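Local atomic coordinates of ubiquitin-like-specific protease 2 (Saccharomyces cerevisiae, PDB entry 5LNB), a protein that removes SUMO from modified proteins as a cysteine protease, this chain being the part that holds its catalytic domain. Residues Y25-G30 and F57-I62; S69-E74 and E228-T233; K110-I115 and I127-D132; N160-D165 and K202-P207. One frame throughout, in Å; residues are numbered along the deposited sequence.

Interaction 1: residues Y25-G30 and F57-I62; sequences YKFNDG and FTKFYI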
# COMPACT_ATOMS: atom_id res chain seq x y z
N TYR A 25 -8.07 -12.01 11.49
CA TYR A 25 -8.99 -10.93 11.14
C TYR A 25 -9.65 -11.22 9.80
O TYR A 25 -8.97 -11.58 8.83
CB TYR A 25 -8.25 -9.59 11.11
CG TYR A 25 -9.19 -8.41 11.14
CD1 TYR A 25 -9.59 -7.78 9.96
CD2 TYR A 25 -9.69 -7.95 12.34
CE1 TYR A 25 -10.46 -6.70 10.00
CE2 TYR A 25 -10.55 -6.88 12.39
CZ TYR A 25 -10.93 -6.26 11.22
OH TYR A 25 -11.80 -5.20 11.31
N LYS A 26 -10.96 -11.03 9.74
CA LYS A 26 -11.78 -11.32 8.57
C LYS A 26 -12.30 -10.01 7.99
O LYS A 26 -13.05 -9.28 8.66
CB LYS A 26 -12.95 -12.23 8.95
CG LYS A 26 -13.58 -11.87 10.31
CD LYS A 26 -14.84 -12.70 10.61
CE LYS A 26 -15.39 -12.43 12.02
NZ LYS A 26 -14.62 -13.12 13.11
N PHE A 27 -11.93 -9.71 6.74
CA PHE A 27 -12.41 -8.51 6.07
C PHE A 27 -13.71 -8.79 5.31
O PHE A 27 -14.09 -9.93 5.07
CB PHE A 27 -11.35 -7.95 5.12
CG PHE A 27 -10.17 -7.35 5.83
CD1 PHE A 27 -10.30 -6.14 6.49
CD2 PHE A 27 -8.94 -7.98 5.81
CE1 PHE A 27 -9.22 -5.58 7.14
CE2 PHE A 27 -7.86 -7.43 6.46
CZ PHE A 27 -8.00 -6.22 7.12
N ASN A 28 -14.39 -7.70 4.91
CA ASN A 28 -15.72 -7.83 4.32
C ASN A 28 -15.70 -8.46 2.93
O ASN A 28 -16.76 -8.88 2.45
CB ASN A 28 -16.41 -6.46 4.25
CG ASN A 28 -16.74 -5.89 5.62
OD1 ASN A 28 -16.39 -4.75 5.93
ND2 ASN A 28 -17.41 -6.69 6.44
N ASP A 29 -14.55 -8.53 2.28
CA ASP A 29 -14.44 -9.25 1.02
C ASP A 29 -14.17 -10.74 1.22
O ASP A 29 -13.79 -11.43 0.27
CB ASP A 29 -13.36 -8.63 0.14
CG ASP A 29 -11.97 -8.75 0.75
OD1 ASP A 29 -11.86 -9.25 1.89
OD2 ASP A 29 -10.98 -8.35 0.08
N GLY A 30 -14.33 -11.25 2.44
CA GLY A 30 -14.07 -12.65 2.74
C GLY A 30 -12.62 -13.03 3.00
O GLY A 30 -12.36 -14.18 3.37
N PHE A 57 -2.09 -3.87 7.21
CA PHE A 57 -2.57 -2.52 7.46
C PHE A 57 -2.93 -1.78 6.18
O PHE A 57 -3.87 -0.96 6.19
CB PHE A 57 -1.54 -1.74 8.25
CG PHE A 57 -1.73 -1.85 9.72
CD1 PHE A 57 -2.91 -1.41 10.32
CD2 PHE A 57 -0.74 -2.39 10.53
CE1 PHE A 57 -3.10 -1.50 11.70
CE2 PHE A 57 -0.92 -2.48 11.91
CZ PHE A 57 -2.10 -2.03 12.49
N THR A 58 -2.23 -2.01 5.07
CA THR A 58 -2.69 -1.40 3.82
C THR A 58 -4.10 -1.90 3.49
O THR A 58 -4.98 -1.10 3.16
CB THR A 58 -1.72 -1.70 2.67
OG1 THR A 58 -1.67 -3.11 2.44
CG2 THR A 58 -0.33 -1.18 3.00
N LYS A 59 -4.32 -3.20 3.63
CA LYS A 59 -5.66 -3.76 3.50
C LYS A 59 -6.61 -3.13 4.51
O LYS A 59 -7.72 -2.72 4.17
CB LYS A 59 -5.60 -5.27 3.67
CG LYS A 59 -6.92 -5.97 3.56
CD LYS A 59 -7.37 -6.04 2.12
CE LYS A 59 -8.50 -7.07 1.93
NZ LYS A 59 -9.27 -6.83 0.68
N PHE A 60 -6.17 -3.05 5.77
CA PHE A 60 -7.04 -2.54 6.83
C PHE A 60 -7.53 -1.13 6.52
O PHE A 60 -8.74 -0.85 6.59
CB PHE A 60 -6.28 -2.59 8.16
CG PHE A 60 -7.11 -2.17 9.34
CD1 PHE A 60 -7.98 -3.07 9.95
CD2 PHE A 60 -7.03 -0.88 9.83
CE1 PHE A 60 -8.74 -2.69 11.03
CE2 PHE A 60 -7.80 -0.49 10.91
CZ PHE A 60 -8.65 -1.40 11.52
N TYR A 61 -6.62 -0.22 6.16
CA TYR A 61 -7.03 1.17 5.97
C TYR A 61 -7.74 1.42 4.64
O TYR A 61 -8.50 2.39 4.54
CB TYR A 61 -5.82 2.09 6.10
CG TYR A 61 -5.36 2.19 7.54
CD1 TYR A 61 -6.24 2.61 8.53
CD2 TYR A 61 -4.08 1.80 7.91
CE1 TYR A 61 -5.85 2.67 9.86
CE2 TYR A 61 -3.67 1.86 9.24
CZ TYR A 61 -4.56 2.29 10.20
OH TYR A 61 -4.16 2.36 11.51
N ILE A 62 -7.54 0.56 3.64
CA ILE A 62 -8.32 0.71 2.42
C ILE A 62 -9.74 0.20 2.62
O ILE A 62 -10.71 0.80 2.13
CB ILE A 62 -7.61 0.02 1.25
CG1 ILE A 62 -6.35 0.80 0.89
CG2 ILE A 62 -8.54 -0.10 0.06
CD1 ILE A 62 -5.53 0.17 -0.21

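Interaction 2: residues S69-E74 and E228-T233; sequences SIIKRE and ENPVET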
# COMPACT_ATOMS: atom_id res chain seq x y z
N SER A 69 -17.53 4.79 2.56
CA SER A 69 -17.98 5.26 1.24
C SER A 69 -17.12 6.41 0.75
O SER A 69 -17.58 7.25 -0.03
CB SER A 69 -19.45 5.68 1.25
OG SER A 69 -20.19 4.91 2.18
N ILE A 70 -15.87 6.49 1.20
CA ILE A 70 -14.94 7.44 0.61
C ILE A 70 -14.61 7.01 -0.81
O ILE A 70 -14.47 7.84 -1.72
CB ILE A 70 -13.69 7.58 1.48
CG1 ILE A 70 -14.05 8.14 2.85
CG2 ILE A 70 -12.65 8.46 0.78
CD1 ILE A 70 -12.88 8.20 3.81
N ILE A 71 -14.46 5.71 -1.02
CA ILE A 71 -14.28 5.11 -2.34
C ILE A 71 -15.22 3.92 -2.44
O ILE A 71 -15.76 3.44 -1.44
CB ILE A 71 -12.82 4.68 -2.59
CG1 ILE A 71 -12.41 3.62 -1.55
CG2 ILE A 71 -11.88 5.88 -2.52
CD1 ILE A 71 -11.25 2.76 -1.96
N LYS A 72 -15.42 3.45 -3.66
CA LYS A 72 -16.16 2.22 -3.91
C LYS A 72 -15.18 1.07 -4.06
O LYS A 72 -14.05 1.26 -4.52
CB LYS A 72 -17.04 2.34 -5.16
CG LYS A 72 -17.95 3.55 -5.18
CD LYS A 72 -18.76 3.58 -6.46
CE LYS A 72 -19.51 4.89 -6.64
NZ LYS A 72 -18.61 6.00 -7.09
N ARG A 73 -15.62 -0.12 -3.65
CA ARG A 73 -14.75 -1.29 -3.72
C ARG A 73 -14.17 -1.50 -5.11
O ARG A 73 -12.99 -1.83 -5.26
CB ARG A 73 -15.52 -2.54 -3.28
CG ARG A 73 -14.66 -3.80 -3.27
CD ARG A 73 -15.35 -4.99 -2.61
NE ARG A 73 -15.69 -4.72 -1.22
CZ ARG A 73 -14.83 -4.79 -0.20
NH1 ARG A 73 -13.56 -5.11 -0.42
NH2 ARG A 73 -15.24 -4.53 1.04
N GLU A 74 -14.98 -1.32 -6.15
CA GLU A 74 -14.54 -1.60 -7.51
C GLU A 74 -13.54 -0.58 -8.05
O GLU A 74 -13.02 -0.79 -9.14
CB GLU A 74 -15.75 -1.68 -8.44
CG GLU A 74 -16.64 -0.45 -8.42
CD GLU A 74 -17.91 -0.62 -7.58
OE1 GLU A 74 -17.84 -1.13 -6.42
OE2 GLU A 74 -19.00 -0.25 -8.08
N GLU A 228 -8.09 8.47 2.97
CA GLU A 228 -9.08 9.32 3.62
C GLU A 228 -9.66 10.34 2.64
O GLU A 228 -10.78 10.82 2.87
CB GLU A 228 -8.45 10.01 4.84
CG GLU A 228 -7.99 8.99 5.87
CD GLU A 228 -7.28 9.60 7.08
OE1 GLU A 228 -6.71 10.71 6.96
OE2 GLU A 228 -7.30 8.94 8.15
N ASN A 229 -8.95 10.68 1.56
CA ASN A 229 -9.47 11.57 0.52
C ASN A 229 -8.55 11.53 -0.70
O ASN A 229 -7.62 12.34 -0.82
CB ASN A 229 -9.60 13.01 1.03
CG ASN A 229 -10.34 13.92 0.05
OD1 ASN A 229 -10.30 13.69 -1.16
ND2 ASN A 229 -10.99 14.95 0.57
N PRO A 230 -8.78 10.60 -1.63
CA PRO A 230 -7.85 10.43 -2.76
C PRO A 230 -7.81 11.62 -3.70
O PRO A 230 -6.72 12.07 -4.08
CB PRO A 230 -8.39 9.18 -3.46
CG PRO A 230 -9.09 8.42 -2.37
CD PRO A 230 -9.74 9.48 -1.53
N VAL A 231 -8.97 12.15 -4.09
CA VAL A 231 -8.98 13.31 -4.99
C VAL A 231 -8.17 14.45 -4.39
O VAL A 231 -7.34 15.08 -5.06
CB VAL A 231 -10.42 13.74 -5.30
CG1 VAL A 231 -10.43 15.08 -6.03
CG2 VAL A 231 -11.15 12.66 -6.10
N GLU A 232 -8.39 14.74 -3.11
CA GLU A 232 -7.67 15.84 -2.48
C GLU A 232 -6.18 15.55 -2.40
O GLU A 232 -5.35 16.44 -2.66
CB GLU A 232 -8.24 16.13 -1.09
CG GLU A 232 -7.60 17.32 -0.41
CD GLU A 232 -8.19 17.57 0.97
OE1 GLU A 232 -8.08 16.68 1.84
OE2 GLU A 232 -8.77 18.65 1.17
N THR A 233 -5.81 14.32 -2.04
CA THR A 233 -4.39 13.98 -1.96
C THR A 233 -3.73 14.10 -3.32
O THR A 233 -2.62 14.63 -3.44
CB THR A 233 -4.20 12.58 -1.39
OG1 THR A 233 -4.96 12.45 -0.18
CG2 THR A 233 -2.72 12.31 -1.12

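Interaction 3: residues K110-I115 and I127-D132; sequences KKYVVI and IITNLD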
# COMPACT_ATOMS: atom_id res chain seq x y z
N LYS A 110 -9.74 0.02 -12.61
CA LYS A 110 -9.51 0.62 -11.31
C LYS A 110 -9.08 2.08 -11.42
O LYS A 110 -8.28 2.44 -12.29
CB LYS A 110 -8.45 -0.19 -10.55
CG LYS A 110 -8.72 -1.69 -10.53
CD LYS A 110 -9.98 -1.99 -9.76
CE LYS A 110 -10.55 -3.36 -10.12
NZ LYS A 110 -11.78 -3.58 -9.33
N LYS A 111 -9.61 2.91 -10.54
CA LYS A 111 -9.08 4.26 -10.36
C LYS A 111 -7.73 4.26 -9.62
O LYS A 111 -6.90 5.14 -9.88
CB LYS A 111 -10.07 5.12 -9.58
CG LYS A 111 -11.27 5.57 -10.37
CD LYS A 111 -12.09 6.57 -9.56
CE LYS A 111 -13.05 7.32 -10.46
NZ LYS A 111 -12.32 7.98 -11.59
N TYR A 112 -7.50 3.32 -8.70
CA TYR A 112 -6.28 3.31 -7.89
C TYR A 112 -5.77 1.88 -7.81
O TYR A 112 -6.47 0.99 -7.32
CB TYR A 112 -6.52 3.86 -6.47
CG TYR A 112 -7.45 5.05 -6.45
CD1 TYR A 112 -7.03 6.31 -6.88
CD2 TYR A 112 -8.77 4.92 -6.02
CE1 TYR A 112 -7.90 7.40 -6.89
CE2 TYR A 112 -9.64 6.00 -6.01
CZ TYR A 112 -9.20 7.23 -6.46
OH TYR A 112 -10.09 8.28 -6.45
N VAL A 113 -4.56 1.64 -8.30
CA VAL A 113 -3.89 0.35 -8.12
C VAL A 113 -2.70 0.59 -7.20
O VAL A 113 -1.79 1.36 -7.54
CB VAL A 113 -3.47 -0.27 -9.46
CG1 VAL A 113 -2.83 -1.64 -9.23
CG2 VAL A 113 -4.69 -0.40 -10.39
N VAL A 114 -2.71 -0.06 -6.04
CA VAL A 114 -1.78 0.24 -4.95
C VAL A 114 -0.70 -0.82 -4.94
O VAL A 114 -0.99 -2.02 -4.79
CB VAL A 114 -2.51 0.30 -3.60
CG1 VAL A 114 -1.50 0.63 -2.47
CG2 VAL A 114 -3.64 1.34 -3.65
N ILE A 115 0.55 -0.40 -5.06
CA ILE A 115 1.65 -1.37 -5.09
C ILE A 115 2.72 -0.99 -4.07
O ILE A 115 3.56 -0.12 -4.36
CB ILE A 115 2.25 -1.48 -6.49
CG1 ILE A 115 1.16 -1.85 -7.50
CG2 ILE A 115 3.38 -2.51 -6.49
CD1 ILE A 115 1.65 -1.89 -8.93
N ILE A 127 1.01 4.33 -6.36
CA ILE A 127 -0.41 4.18 -6.64
C ILE A 127 -0.60 4.57 -8.10
O ILE A 127 -0.23 5.68 -8.51
CB ILE A 127 -1.29 5.05 -5.72
CG1 ILE A 127 -1.10 4.64 -4.27
CG2 ILE A 127 -2.76 4.95 -6.13
CD1 ILE A 127 -1.98 5.42 -3.27
N ILE A 128 -1.13 3.64 -8.89
CA ILE A 128 -1.31 3.86 -10.33
C ILE A 128 -2.69 4.46 -10.56
O ILE A 128 -3.70 3.87 -10.15
CB ILE A 128 -1.15 2.55 -11.12
CG1 ILE A 128 0.11 1.81 -10.67
CG2 ILE A 128 -1.10 2.85 -12.62
CD1 ILE A 128 0.36 0.53 -11.46
N THR A 129 -2.74 5.62 -11.21
CA THR A 129 -3.99 6.29 -11.51
C THR A 129 -4.18 6.44 -13.02
O THR A 129 -3.23 6.34 -13.80
CB THR A 129 -4.05 7.68 -10.84
OG1 THR A 129 -3.03 8.53 -11.41
CG2 THR A 129 -3.84 7.57 -9.33
N ASN A 130 -5.43 6.70 -13.41
CA ASN A 130 -5.86 6.99 -14.78
C ASN A 130 -5.91 5.75 -15.67
O ASN A 130 -6.15 5.90 -16.89
CB ASN A 130 -4.99 8.05 -15.45
CG ASN A 130 -5.30 9.44 -14.95
OD1 ASN A 130 -6.41 9.69 -14.49
ND2 ASN A 130 -4.33 10.35 -15.03
N LEU A 131 -5.71 4.54 -15.14
CA LEU A 131 -5.88 3.35 -15.97
C LEU A 131 -7.30 3.25 -16.48
O LEU A 131 -7.53 2.82 -17.62
CB LEU A 131 -5.50 2.10 -15.18
CG LEU A 131 -4.04 1.98 -14.74
CD1 LEU A 131 -3.89 0.77 -13.83
CD2 LEU A 131 -3.14 1.87 -15.96
N ASP A 132 -8.28 3.65 -15.67
CA ASP A 132 -9.68 3.59 -16.07
C ASP A 132 -10.02 4.60 -17.16
O ASP A 132 -11.13 4.55 -17.70
CB ASP A 132 -10.61 3.79 -14.87
CG ASP A 132 -10.49 5.17 -14.25
OD1 ASP A 132 -9.35 5.67 -14.07
OD2 ASP A 132 -11.54 5.77 -13.93
O HOH W 1 -5.52 3.49 -12.36
O HOH W 2 -7.50 7.08 -11.69

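Interaction 4: residues N160-D165 and K202-P207; sequences NILTFD and KTCPVP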
# COMPACT_ATOMS: atom_id res chain seq x y z
N ASN A 160 -0.43 7.88 -14.52
CA ASN A 160 0.46 8.46 -13.53
C ASN A 160 0.73 7.42 -12.45
O ASN A 160 -0.21 6.92 -11.82
CB ASN A 160 -0.13 9.73 -12.91
CG ASN A 160 -0.31 10.84 -13.93
OD1 ASN A 160 0.54 11.06 -14.78
ND2 ASN A 160 -1.44 11.54 -13.85
N ILE A 161 2.00 7.07 -12.28
CA ILE A 161 2.41 6.18 -11.20
C ILE A 161 2.87 7.08 -10.07
O ILE A 161 4.00 7.59 -10.08
CB ILE A 161 3.50 5.20 -11.65
CG1 ILE A 161 2.97 4.35 -12.82
CG2 ILE A 161 3.96 4.34 -10.47
CD1 ILE A 161 4.00 3.43 -13.43
N LEU A 162 1.99 7.30 -9.09
CA LEU A 162 2.28 8.21 -7.99
C LEU A 162 3.16 7.48 -6.97
O LEU A 162 2.70 6.56 -6.29
CB LEU A 162 0.97 8.70 -7.37
CG LEU A 162 -0.06 9.27 -8.35
CD1 LEU A 162 -1.37 9.64 -7.64
CD2 LEU A 162 0.50 10.48 -9.11
N THR A 163 4.43 7.88 -6.89
CA THR A 163 5.46 7.19 -6.12
C THR A 163 5.90 8.06 -4.95
O THR A 163 6.29 9.22 -5.15
CB THR A 163 6.66 6.86 -7.01
OG1 THR A 163 6.21 6.26 -8.23
CG2 THR A 163 7.62 5.89 -6.32
N PHE A 164 5.87 7.50 -3.74
CA PHE A 164 6.16 8.28 -2.54
C PHE A 164 7.04 7.49 -1.58
O PHE A 164 6.82 6.29 -1.35
CB PHE A 164 4.86 8.75 -1.85
CG PHE A 164 3.76 7.71 -1.84
CD1 PHE A 164 3.51 6.96 -0.69
CD2 PHE A 164 2.98 7.49 -2.97
CE1 PHE A 164 2.50 6.01 -0.67
CE2 PHE A 164 1.98 6.53 -2.96
CZ PHE A 164 1.73 5.79 -1.80
N ASP A 165 8.03 8.18 -1.02
CA ASP A 165 9.10 7.55 -0.26
C ASP A 165 9.50 8.50 0.86
O ASP A 165 9.75 9.68 0.60
CB ASP A 165 10.30 7.26 -1.18
CG ASP A 165 11.45 6.55 -0.47
OD1 ASP A 165 11.33 6.21 0.73
OD2 ASP A 165 12.47 6.32 -1.14
N LYS A 202 5.50 9.88 -11.20
CA LYS A 202 5.45 11.19 -10.55
C LYS A 202 5.95 11.02 -9.13
O LYS A 202 5.36 10.26 -8.35
CB LYS A 202 4.03 11.76 -10.58
CG LYS A 202 3.41 11.87 -11.98
CD LYS A 202 3.90 13.09 -12.75
CE LYS A 202 3.24 13.18 -14.11
NZ LYS A 202 3.74 14.32 -14.95
N THR A 203 7.05 11.69 -8.80
CA THR A 203 7.64 11.65 -7.46
C THR A 203 6.79 12.53 -6.55
O THR A 203 6.75 13.75 -6.72
CB THR A 203 9.09 12.14 -7.50
OG1 THR A 203 9.89 11.22 -8.24
CG2 THR A 203 9.66 12.29 -6.10
N CYS A 204 6.11 11.92 -5.60
CA CYS A 204 5.16 12.69 -4.81
C CYS A 204 5.71 12.97 -3.42
O CYS A 204 6.12 12.03 -2.73
CB CYS A 204 3.82 11.94 -4.71
SG CYS A 204 3.07 11.67 -6.33
N PRO A 205 5.70 14.22 -2.98
CA PRO A 205 6.27 14.56 -1.66
C PRO A 205 5.40 14.06 -0.51
O PRO A 205 4.19 14.31 -0.48
CB PRO A 205 6.35 16.09 -1.69
CG PRO A 205 5.28 16.49 -2.64
CD PRO A 205 5.22 15.42 -3.70
N VAL A 206 6.03 13.38 0.43
CA VAL A 206 5.42 12.97 1.69
C VAL A 206 6.41 13.33 2.80
O VAL A 206 7.57 13.61 2.50
CB VAL A 206 5.11 11.46 1.71
CG1 VAL A 206 3.90 11.14 0.82
CG2 VAL A 206 6.35 10.66 1.28
N PRO A 207 6.01 13.33 4.07
CA PRO A 207 6.98 13.68 5.12
C PRO A 207 8.24 12.85 4.96
O PRO A 207 8.20 11.67 4.61
CB PRO A 207 6.24 13.35 6.42
CG PRO A 207 4.78 13.35 6.04
CD PRO A 207 4.75 12.83 4.64
O HOH W 3 8.49 10.60 -2.54
O HOH W 4 9.06 12.77 -0.38

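Interaction 1: residues Y25-G30 and F57-I62
Phe27 lies against the side chain of Lys59 on helix 51-67. Lys59 CG sits over one face of the phenyl ring, 3.7 Å from its centroid and 25° off the ring normal. This is a CH-pi contact. Tyr25 CD1 lies over the opposite face of the same ring, so Phe27 is sandwiched. The Phe27 ring also reaches the next helical residue, with CE1 4.0 Å from Phe60 CD1. Phe60 has CG anti to its backbone N (chi1 -176°), which brings its ring back to the strand side. There its edge meets Tyr25 OH, with Phe60 CE1 4.0 Å from that oxygen.

The Lys59 chain bends at chi2 (75°), at the CG that lies on the Phe27 ring, and its amine goes on to Asp29 in a salt bridge. The modelled distance from Lys59 NZ to Asp29 OD2 is very short, 2.4 Å, and its exact value is doubtful. Asp29 stands in a type I turn closed by a bond from Gly30 N to Phe27 O (3.0 Å). Its other oxygen, OD1, is hydrogen-bonded to Ser31 OG. Lys59 NZ also pairs with Glu63 one helical turn on. Leu275 of helix 264-285 touches both Tyr25 and Phe60.

The contact therefore packs the 23-35 hairpin on the helix surface. Lys59 serves it twice, with its CG methylene on an aromatic face and an amine shared by two carboxylates, which probably favours its charged form.

Interaction 2: residues S69-E74 and E228-T233
Ile70 and Glu228 bring two helix junctions together, with their CA atoms 6.9 Å apart. One junction is a Schellman motif. Ser69, with positive phi (59°), is the first residue to leave helix 51-67, and the chain then runs as a loop toward strand 76-78. The other is the break between helices 215-228 and 230-238 of the Ulp1-family catalytic domain. Asn229 is the N-cap of the second helix there. Its OD1 accepts from Glu232 N at 2.9 Å, with the donor above the plane of the side-chain amide. Asn229 O is gripped by two donors of Thr233, the backbone N and OG1.

Across the contact there are no hydrogen bonds, and packing alone joins the two parts. Ile70 points toward the other segment and uses two of its branches. CD1 lies against the backbone of Glu228, 3.5 Å from its carbonyl O. CG2 meets the proline ring, 3.9 Å from Pro230 CD. The side chain of Glu228 leaves its backbone on the far side, so the backbone is the part that Ile70 touches.

Ile71 adds a second, more buried point of contact. It crosses Pro230 at about a right angle. Its side chain also touches Ile66 of helix 51-67 and Phe227 of helix 215-228, so it is buried among three helices. Ile71 has CG1 between the backbone N and the carbonyl carbon (chi1 61°). This leaves CG2 as the branch directed at the proline, and it stops 3.8 Å from Pro230 CG.

Interaction 3: residues K110-I115 and I127-D132
Val113 and Ile128 form the tight part of this contact. They are an antiparallel hydrogen-bonded pair. Ile128 N donates to Val113 O at 2.7 Å in a nearly straight bond (170°). Val113 N donates to Ile128 O at 3.0 Å. Their side chains lie on one face of the sheet with CB atoms 4.0 Å apart. On this face Ile115 CD1 meets Ile128 CD1 at 3.7 Å. Val113 has one methyl beside its backbone N, CG2, and this methyl packs on Leu131 CD1, also at 3.7 Å. The next pair, Val114 and Ile127, is non-hydrogen-bonded and faces the other way. There helix 215-228 covers it, with Phe227 on Val114 and Phe226 on Ile127.

The two strands are the arms of a beta hairpin, 112-119 and 122-129, in the middle of the five-stranded sheet of the protease domain. Strand 76-78 flanks one arm and strand 159-164 the other.

Toward Lys110 and Asp132 the backbones part and water enters. Water 1 accepts from Leu131 N and lies at bonding distance from both Lys110 O and Ile128 O. Water 2 accepts from Asn130 N and donates to Lys111 O at 2.7 Å, bridging the gap where direct bonds stop. Thr129 CA makes a CA-H...O contact with Lys111 O nearby. At this end Lys111 and Asp132 make a loose salt bridge, with Lys111 NZ 3.3 Å from Asp132 OD2. Lys110 NZ turns elsewhere, to Glu74 O.

Interaction 4: residues N160-D165 and K202-P207
Strands 159-164 and 199-203 are the parallel strands of a beta-alpha-beta unit, joined through helix 172-190, and Leu162 pairs with Lys202 across them. Three nearly straight backbone bonds hold them. Lys202 N donates to Ile161 O, Thr163 N to Lys202 O at 2.9 Å, and Cys204 N to Thr163 O at 2.7 Å. Ile161 O takes a second donor, Thr163 OG1 at 3.2 Å. The two donors reach it from opposite faces of its carbonyl plane.

On one face of the sheet the side chain of Leu162 lies beside Cys204, with Leu162 CB 3.8 Å from Cys204 SG. Its CD2 methyl also reaches Lys202 CB. Trp237 of helix 230-238 touches both Leu162 and Cys204. The Lys202 chain bends at chi2 (-80°) and runs past the Asn160 amide, its CE 3.5 Å from Asn160 OD1.

Past Cys204 the direct backbone bonds stop and water takes over. Water 3 accepts from Asp165 N and donates to Cys204 O. Phe164 CB packs on Val206 CG1 at 3.7 Å, while its ring is turned away to meet Trp237.

Asp165 points away from the 202-207 segment. Its OD1 is hydrogen-bonded to His122 NE2, consistent with the His-Asp pair of the catalytic triad in C48 cysteine proteases. OD2 bonds to His171. The contact thus lies beside the residue that carries this carboxylate. The backbone O of Asp165 lies 3.6 Å from Val206 CG2.

In the fold
The four contacts come in order along the chain by their first segments, but interactions 3 and 4 are nested inside the loop closed by interaction 2. Interactions 3 and 4, with centres about 13 Å apart, share the five-stranded sheet, where strands 122-129 and 159-164 are neighbours. The centre of interaction 2 lies about 12 Å from that of interaction 3. The two touch where Pro230 and Ile71 pack on Tyr112 and where Glu74 O meets Lys110 NZ. Interaction 1 is the outlying one, about 24 Å between centres from interaction 4. Arg73 packs on Asn28 and Asp29 to link interactions 1 and 2. Packing thus runs from the N-terminal hairpin to the sheet that carries the probable active-site aspartate.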